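Local coordinates for putative monooxygenase Rv0793 (Mycobacterium tuberculosis, PDB 1Y0H), which is a homodimeric putative monooxygenase that might take part in antibiotic biosynthesis or scavenge reactive oxygen species, at residues 30-35 against 71-76; 40-45 against 66-71. All blocks are in the same frame, centred on the assembly; numbering follows the deposited sequence. Where two conformers were deposited one is given.

Contact 1: residues 30-35 against 71-76; sequences ITPTRA and SPHYLN. With ACT (acetate ion), chain D.
On the helical layer of the ferredoxin-like fold, residues 30-35 of helix 19-35 meet the start of helix 72-78 through Pro32, Thr33 and His73. Pro32 sets its CB over the centre of the His73 imidazole, with CG beside it. The CB lies 3.6 Å from the ring centroid and only 6° off the ring normal, a CH-pi contact over the face. The opposite face is covered from within its own segment by Ser71 OG, 3.2 Å above the ring plane, so the imidazole is held between a proline and a hydroxyl. CG of His73 sits between the backbone N and the carbonyl carbon (chi1 45°), which carries the ring back over the Ser71 side chain. Ser71 is the N-cap of helix 72-78: Tyr74 N donates to Ser71 OG at 3.2 Å. Thr33 comes to the ring from its edge, with OG1 3.4 Å from His73 CD2. That hydroxyl is hydrogen-bonded to Met29 O one turn back, and His73 NE2 is bonded to Glu36. Pro32 also marks a kink in helix 19-35, since its N has no hydrogen to give to the turn before. The next residue after His73, Tyr74, donates from OH to OXT of an acetate ion (chain D), probably from the crystallisation liquor, at 2.6 Å.

Contact 2: residues 40-45 against 66-71; sequences RSYDLY and DEHRGS. With ACT (acetate ion), chain C.
Residues 40-45 of strand 39-47 and the end of helix 62-69 stay well apart as backbones, the nearest CA atoms, those of Tyr42 and His68, being 11.4 Å from each other. Two long side chains span the gap. Both have CG anti to the backbone N, and in both the CB leaves the backbone toward the other segment. The rings meet obliquely, with centroids 5.9 Å apart and planes at 65°, and the nearest approach is 4.2 Å from Tyr42 CE2 to His68 NE2. A second acetate (chain C) joins them more closely. Its O atom accepts from His68 NE2 at 2.7 Å in a fairly straight bond (160°), and from Tyr42 OH at 2.8 Å. This oxygen lies at the edge of both rings, near their planes. The acetate is probably from the crystallisation liquor, but its place between two buried polar groups is consistent with a pocket for a small anion or ligand. The other ring nitrogen, ND1, is hydrogen-bonded to Glu36, so both are held and the ring's rotation is fixed. Ser71 OG, which caps the start of helix 72-78, donates to His68 O at 2.7 Å; Ser71 N bonds the same oxygen, joining the two helices. Around the pair, Thr33 of helix 19-35 touches both side chains, Tyr59 of strand 53-59 meets the His68 ring and touches Tyr42, and Tyr74 of helix 72-78 packs edge-to-face with His68.

In the fold
The two contacts are neighbours, with centres about 7 Å apart. Both segments of contact 2 fall in the chain between those of contact 1, sharing Ser71 with its second segment. Contact 1 joins helix 19-35 to helix 72-78 within the helical layer. Contact 2 joins helix 62-69 to strand 39-47, outermost in the chain's own antiparallel sheet. A probable hydrogen bond from Arg34 NE to Tyr42 O links the first segments of the two. Glu36 bonds both His68 and His73. Leu44 and Tyr45 of strand 39-47 pair with a strand of the second subunit, so the sheet runs on across the dimer interface, and Arg34 forms a salt bridge with Asp98 of that subunit.

Contact 1: residues 30-35 against 71-76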
loop_
_atom_site.group_PDB
_atom_site.type_symbol
_atom_site.label_atom_id
_atom_site.label_comp_id
_atom_site.label_asym_id
_atom_site.label_seq_id
_atom_site.Cartn_x
_atom_site.Cartn_y
_atom_site.Cartn_z
ATOM N N ILE A 30 12.060 0.071 11.616
ATOM C CA ILE A 30 12.547 -0.121 10.253
ATOM C C ILE A 30 13.754 -1.044 10.154
ATOM O O ILE A 30 13.722 -2.025 9.419
ATOM C CB ILE A 30 12.792 1.229 9.519
ATOM C CG1 ILE A 30 11.462 1.977 9.397
ATOM C CG2 ILE A 30 13.389 0.981 8.139
ATOM C CD1 ILE A 30 11.577 3.349 8.740
ATOM N N THR A 31 14.821 -0.739 10.891
ATOM C CA THR A 31 16.011 -1.602 10.840
ATOM C C THR A 31 15.753 -3.079 11.246
ATOM O O THR A 31 16.058 -3.981 10.456
ATOM C CB THR A 31 17.200 -0.961 11.570
ATOM O OG1 THR A 31 17.695 0.095 10.743
ATOM C CG2 THR A 31 18.317 -1.965 11.795
ATOM N N PRO A 32 15.187 -3.321 12.452
ATOM C CA PRO A 32 14.932 -4.719 12.838
ATOM C C PRO A 32 13.931 -5.435 11.933
ATOM O O PRO A 32 14.084 -6.639 11.709
ATOM C CB PRO A 32 14.382 -4.613 14.263
ATOM C CG PRO A 32 13.947 -3.184 14.428
ATOM C CD PRO A 32 14.795 -2.373 13.509
ATOM N N THR A 33 12.936 -4.723 11.401
ATOM C CA THR A 33 11.978 -5.382 10.512
ATOM C C THR A 33 12.608 -5.717 9.169
ATOM O O THR A 33 12.461 -6.834 8.690
ATOM C CB THR A 33 10.688 -4.581 10.302
ATOM O OG1 THR A 33 10.118 -4.260 11.585
ATOM C CG2 THR A 33 9.701 -5.436 9.493
ATOM N N ARG A 34 13.330 -4.774 8.570
ATOM C CA ARG A 34 14.012 -5.071 7.300
ATOM C C ARG A 34 15.020 -6.208 7.464
ATOM O O ARG A 34 15.294 -6.921 6.504
ATOM C CB ARG A 34 14.702 -3.835 6.712
ATOM C CG ARG A 34 13.726 -2.829 6.128
ATOM C CD ARG A 34 14.474 -1.634 5.547
ATOM N NE ARG A 34 13.546 -0.596 5.119
ATOM C CZ ARG A 34 13.876 0.670 4.890
ATOM N NH1 ARG A 34 15.133 1.085 5.032
ATOM N NH2 ARG A 34 12.937 1.520 4.502
ATOM N N ALA A 35 15.558 -6.362 8.678
ATOM C CA ALA A 35 16.549 -7.407 8.983
ATOM C C ALA A 35 15.950 -8.807 9.121
ATOM O O ALA A 35 16.686 -9.799 9.074
ATOM C CB ALA A 35 17.357 -7.047 10.226
ATOM N N SER A 71 7.580 -10.498 17.267
ATOM C CA SER A 71 8.937 -9.997 17.493
ATOM C C SER A 71 9.003 -8.958 18.612
ATOM O O SER A 71 8.007 -8.278 18.886
ATOM C CB SER A 71 9.494 -9.393 16.208
ATOM O OG SER A 71 8.828 -8.182 15.895
ATOM N N PRO A 72 10.178 -8.829 19.266
ATOM C CA PRO A 72 10.332 -7.863 20.347
ATOM C C PRO A 72 10.071 -6.441 19.888
ATOM O O PRO A 72 9.473 -5.659 20.632
ATOM C CB PRO A 72 11.804 -8.033 20.767
ATOM C CG PRO A 72 12.150 -9.386 20.352
ATOM C CD PRO A 72 11.415 -9.611 19.071
ATOM N N HIS A 73 10.508 -6.100 18.681
ATOM C CA HIS A 73 10.275 -4.754 18.180
ATOM C C HIS A 73 8.787 -4.502 17.930
ATOM O O HIS A 73 8.281 -3.430 18.273
ATOM C CB HIS A 73 11.156 -4.400 16.971
ATOM C CG HIS A 73 11.243 -5.475 15.933
ATOM N ND1 HIS A 73 11.939 -6.648 16.134
ATOM C CD2 HIS A 73 10.762 -5.531 14.668
ATOM C CE1 HIS A 73 11.854 -7.394 15.049
ATOM N NE2 HIS A 73 11.145 -6.740 14.145
ATOM N N TYR A 74 8.081 -5.486 17.372
ATOM C CA TYR A 74 6.652 -5.313 17.120
ATOM C C TYR A 74 5.897 -5.165 18.431
ATOM O O TYR A 74 5.036 -4.305 18.562
ATOM C CB TYR A 74 6.070 -6.464 16.299
ATOM C CG TYR A 74 4.596 -6.303 15.975
ATOM C CD1 TYR A 74 4.183 -5.603 14.834
ATOM C CD2 TYR A 74 3.620 -6.818 16.824
ATOM C CE1 TYR A 74 2.832 -5.456 14.527
ATOM C CE2 TYR A 74 2.270 -6.672 16.532
ATOM C CZ TYR A 74 1.887 -5.990 15.388
ATOM O OH TYR A 74 0.552 -5.845 15.095
ATOM N N LEU A 75 6.218 -6.003 19.406
ATOM C CA LEU A 75 5.478 -5.969 20.664
ATOM C C LEU A 75 5.689 -4.661 21.424
ATOM O O LEU A 75 4.757 -4.166 22.069
ATOM C CB LEU A 75 5.806 -7.186 21.532
ATOM C CG LEU A 75 5.368 -8.547 20.978
ATOM C CD1 LEU A 75 5.795 -9.638 21.938
ATOM C CD2 LEU A 75 3.863 -8.645 20.665
ATOM N N ASN A 76 6.895 -4.106 21.341
ATOM C CA ASN A 76 7.199 -2.810 21.945
ATOM C C ASN A 76 6.361 -1.723 21.290
ATOM O O ASN A 76 5.765 -0.887 21.971
ATOM C CB ASN A 76 8.689 -2.476 21.816
ATOM C CG ASN A 76 9.025 -1.106 22.366
ATOM O OD1 ASN A 76 8.869 -0.857 23.557
ATOM N ND2 ASN A 76 9.499 -0.211 21.504
HETATM C C ACT D . -0.171 -3.342 13.310
HETATM O O ACT D . 0.586 -2.714 12.522
HETATM O OXT ACT D . -0.386 -4.555 13.055
HETATM C CH3 ACT D . -0.797 -2.677 14.497
#

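Contact 2: residues 40-45 against 66-71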
loop_
_atom_site.group_PDB
_atom_site.type_symbol
_atom_site.label_atom_id
_atom_site.label_comp_id
_atom_site.label_asym_id
_atom_site.label_seq_id
_atom_site.Cartn_x
_atom_site.Cartn_y
_atom_site.Cartn_z
ATOM N N ARG A 40 10.528 -8.914 2.876
ATOM C CA ARG A 40 10.971 -8.465 1.560
ATOM C C ARG A 40 11.151 -6.942 1.512
ATOM O O ARG A 40 12.141 -6.447 0.981
ATOM C CB ARG A 40 10.012 -8.924 0.466
ATOM C CG ARG A 40 10.247 -8.202 -0.839
ATOM C CD ARG A 40 9.350 -8.706 -1.921
ATOM N NE ARG A 40 9.389 -7.812 -3.075
ATOM C CZ ARG A 40 8.808 -8.080 -4.240
ATOM N NH1 ARG A 40 8.159 -9.229 -4.414
ATOM N NH2 ARG A 40 8.896 -7.214 -5.240
ATOM N N SER A 41 10.184 -6.205 2.042
ATOM C CA SER A 41 10.325 -4.748 2.154
ATOM C C SER A 41 9.487 -4.184 3.298
ATOM O O SER A 41 8.550 -4.816 3.768
ATOM C CB SER A 41 9.962 -4.071 0.824
ATOM O OG SER A 41 8.619 -4.302 0.479
ATOM N N TYR A 42 9.854 -2.989 3.741
ATOM C CA TYR A 42 9.158 -2.309 4.833
ATOM C C TYR A 42 9.480 -0.836 4.656
ATOM O O TYR A 42 10.583 -0.399 4.979
ATOM C CB TYR A 42 9.700 -2.849 6.155
ATOM C CG TYR A 42 8.956 -2.471 7.411
ATOM C CD1 TYR A 42 9.413 -1.429 8.231
ATOM C CD2 TYR A 42 7.830 -3.191 7.822
ATOM C CE1 TYR A 42 8.756 -1.103 9.421
ATOM C CE2 TYR A 42 7.168 -2.861 9.023
ATOM C CZ TYR A 42 7.641 -1.819 9.805
ATOM O OH TYR A 42 7.005 -1.498 10.974
ATOM N N ASP A 43 8.524 -0.090 4.109
ATOM C CA ASP A 43 8.758 1.296 3.685
ATOM C C ASP A 43 7.743 2.254 4.307
ATOM O O ASP A 43 6.561 1.958 4.371
ATOM C CB ASP A 43 8.717 1.395 2.152
ATOM C CG ASP A 43 9.808 0.576 1.490
ATOM O OD1 ASP A 43 10.962 0.648 1.954
ATOM O OD2 ASP A 43 9.510 -0.136 0.509
ATOM N N LEU A 44 8.229 3.418 4.726
ATOM C CA LEU A 44 7.401 4.408 5.405
ATOM C C LEU A 44 7.144 5.614 4.507
ATOM O O LEU A 44 8.067 6.153 3.899
ATOM C CB LEU A 44 8.099 4.901 6.677
ATOM C CG LEU A 44 7.399 5.977 7.508
ATOM C CD1 LEU A 44 6.036 5.531 8.033
ATOM C CD2 LEU A 44 8.311 6.369 8.664
ATOM N N TYR A 45 5.882 6.032 4.466
ATOM C CA TYR A 45 5.438 7.181 3.682
ATOM C C TYR A 45 4.590 8.110 4.528
ATOM O O TYR A 45 4.096 7.718 5.587
ATOM C CB TYR A 45 4.553 6.718 2.524
ATOM C CG TYR A 45 5.185 5.686 1.637
ATOM C CD1 TYR A 45 5.098 4.323 1.939
ATOM C CD2 TYR A 45 5.854 6.069 0.484
ATOM C CE1 TYR A 45 5.690 3.377 1.114
ATOM C CE2 TYR A 45 6.442 5.141 -0.339
ATOM C CZ TYR A 45 6.356 3.800 -0.016
ATOM O OH TYR A 45 6.940 2.874 -0.837
ATOM N N ASP A 66 3.578 -13.646 10.612
ATOM C CA ASP A 66 3.307 -14.091 11.964
ATOM C C ASP A 66 4.545 -13.943 12.835
ATOM O O ASP A 66 4.450 -13.497 13.977
ATOM C CB ASP A 66 2.786 -15.527 11.949
ATOM C CG ASP A 66 1.440 -15.636 11.253
ATOM O OD1 ASP A 66 0.749 -14.600 11.137
ATOM O OD2 ASP A 66 1.065 -16.751 10.811
ATOM N N GLU A 67 5.709 -14.281 12.287
ATOM C CA GLU A 67 6.975 -14.092 13.021
ATOM C C GLU A 67 7.194 -12.616 13.367
ATOM O O GLU A 67 7.617 -12.282 14.478
ATOM C CB GLU A 67 8.155 -14.654 12.220
ATOM C CG GLU A 67 8.096 -16.150 11.938
ATOM C CD GLU A 67 8.569 -17.023 13.098
ATOM O OE1 GLU A 67 8.784 -18.233 12.865
ATOM O OE2 GLU A 67 8.736 -16.519 14.233
ATOM N N HIS A 68 6.871 -11.733 12.426
ATOM C CA HIS A 68 7.026 -10.292 12.628
ATOM C C HIS A 68 6.166 -9.828 13.801
ATOM O O HIS A 68 6.613 -9.060 14.650
ATOM C CB HIS A 68 6.630 -9.558 11.342
ATOM C CG HIS A 68 6.545 -8.072 11.490
ATOM N ND1 HIS A 68 7.633 -7.293 11.820
ATOM C CD2 HIS A 68 5.503 -7.220 11.339
ATOM C CE1 HIS A 68 7.264 -6.023 11.866
ATOM N NE2 HIS A 68 5.978 -5.952 11.578
ATOM N N ARG A 69 4.927 -10.297 13.809
ATOM C CA ARG A 69 3.951 -9.909 14.817
ATOM C C ARG A 69 4.259 -10.457 16.207
ATOM O O ARG A 69 3.630 -10.038 17.178
ATOM C CB ARG A 69 2.560 -10.332 14.367
ATOM C CG ARG A 69 2.032 -9.482 13.236
ATOM C CD ARG A 69 0.755 -10.079 12.686
ATOM N NE ARG A 69 0.082 -9.115 11.833
ATOM C CZ ARG A 69 -1.043 -9.345 11.163
ATOM N NH1 ARG A 69 -1.635 -10.526 11.219
ATOM N NH2 ARG A 69 -1.567 -8.372 10.428
ATOM N N GLY A 70 5.204 -11.397 16.299
ATOM C CA GLY A 70 5.655 -11.922 17.591
ATOM C C GLY A 70 6.991 -11.377 18.069
ATOM O O GLY A 70 7.482 -11.754 19.148
ATOM N N SER A 71 7.580 -10.498 17.267
ATOM C CA SER A 71 8.937 -9.997 17.493
ATOM C C SER A 71 9.003 -8.958 18.612
ATOM O O SER A 71 8.007 -8.278 18.886
ATOM C CB SER A 71 9.494 -9.393 16.208
ATOM O OG SER A 71 8.828 -8.182 15.895
HETATM C C ACT C . 3.994 -2.741 11.702
HETATM O O ACT C . 5.048 -3.373 11.487
HETATM O OXT ACT C . 2.940 -3.191 11.187
HETATM C CH3 ACT C . 4.008 -1.497 12.532
#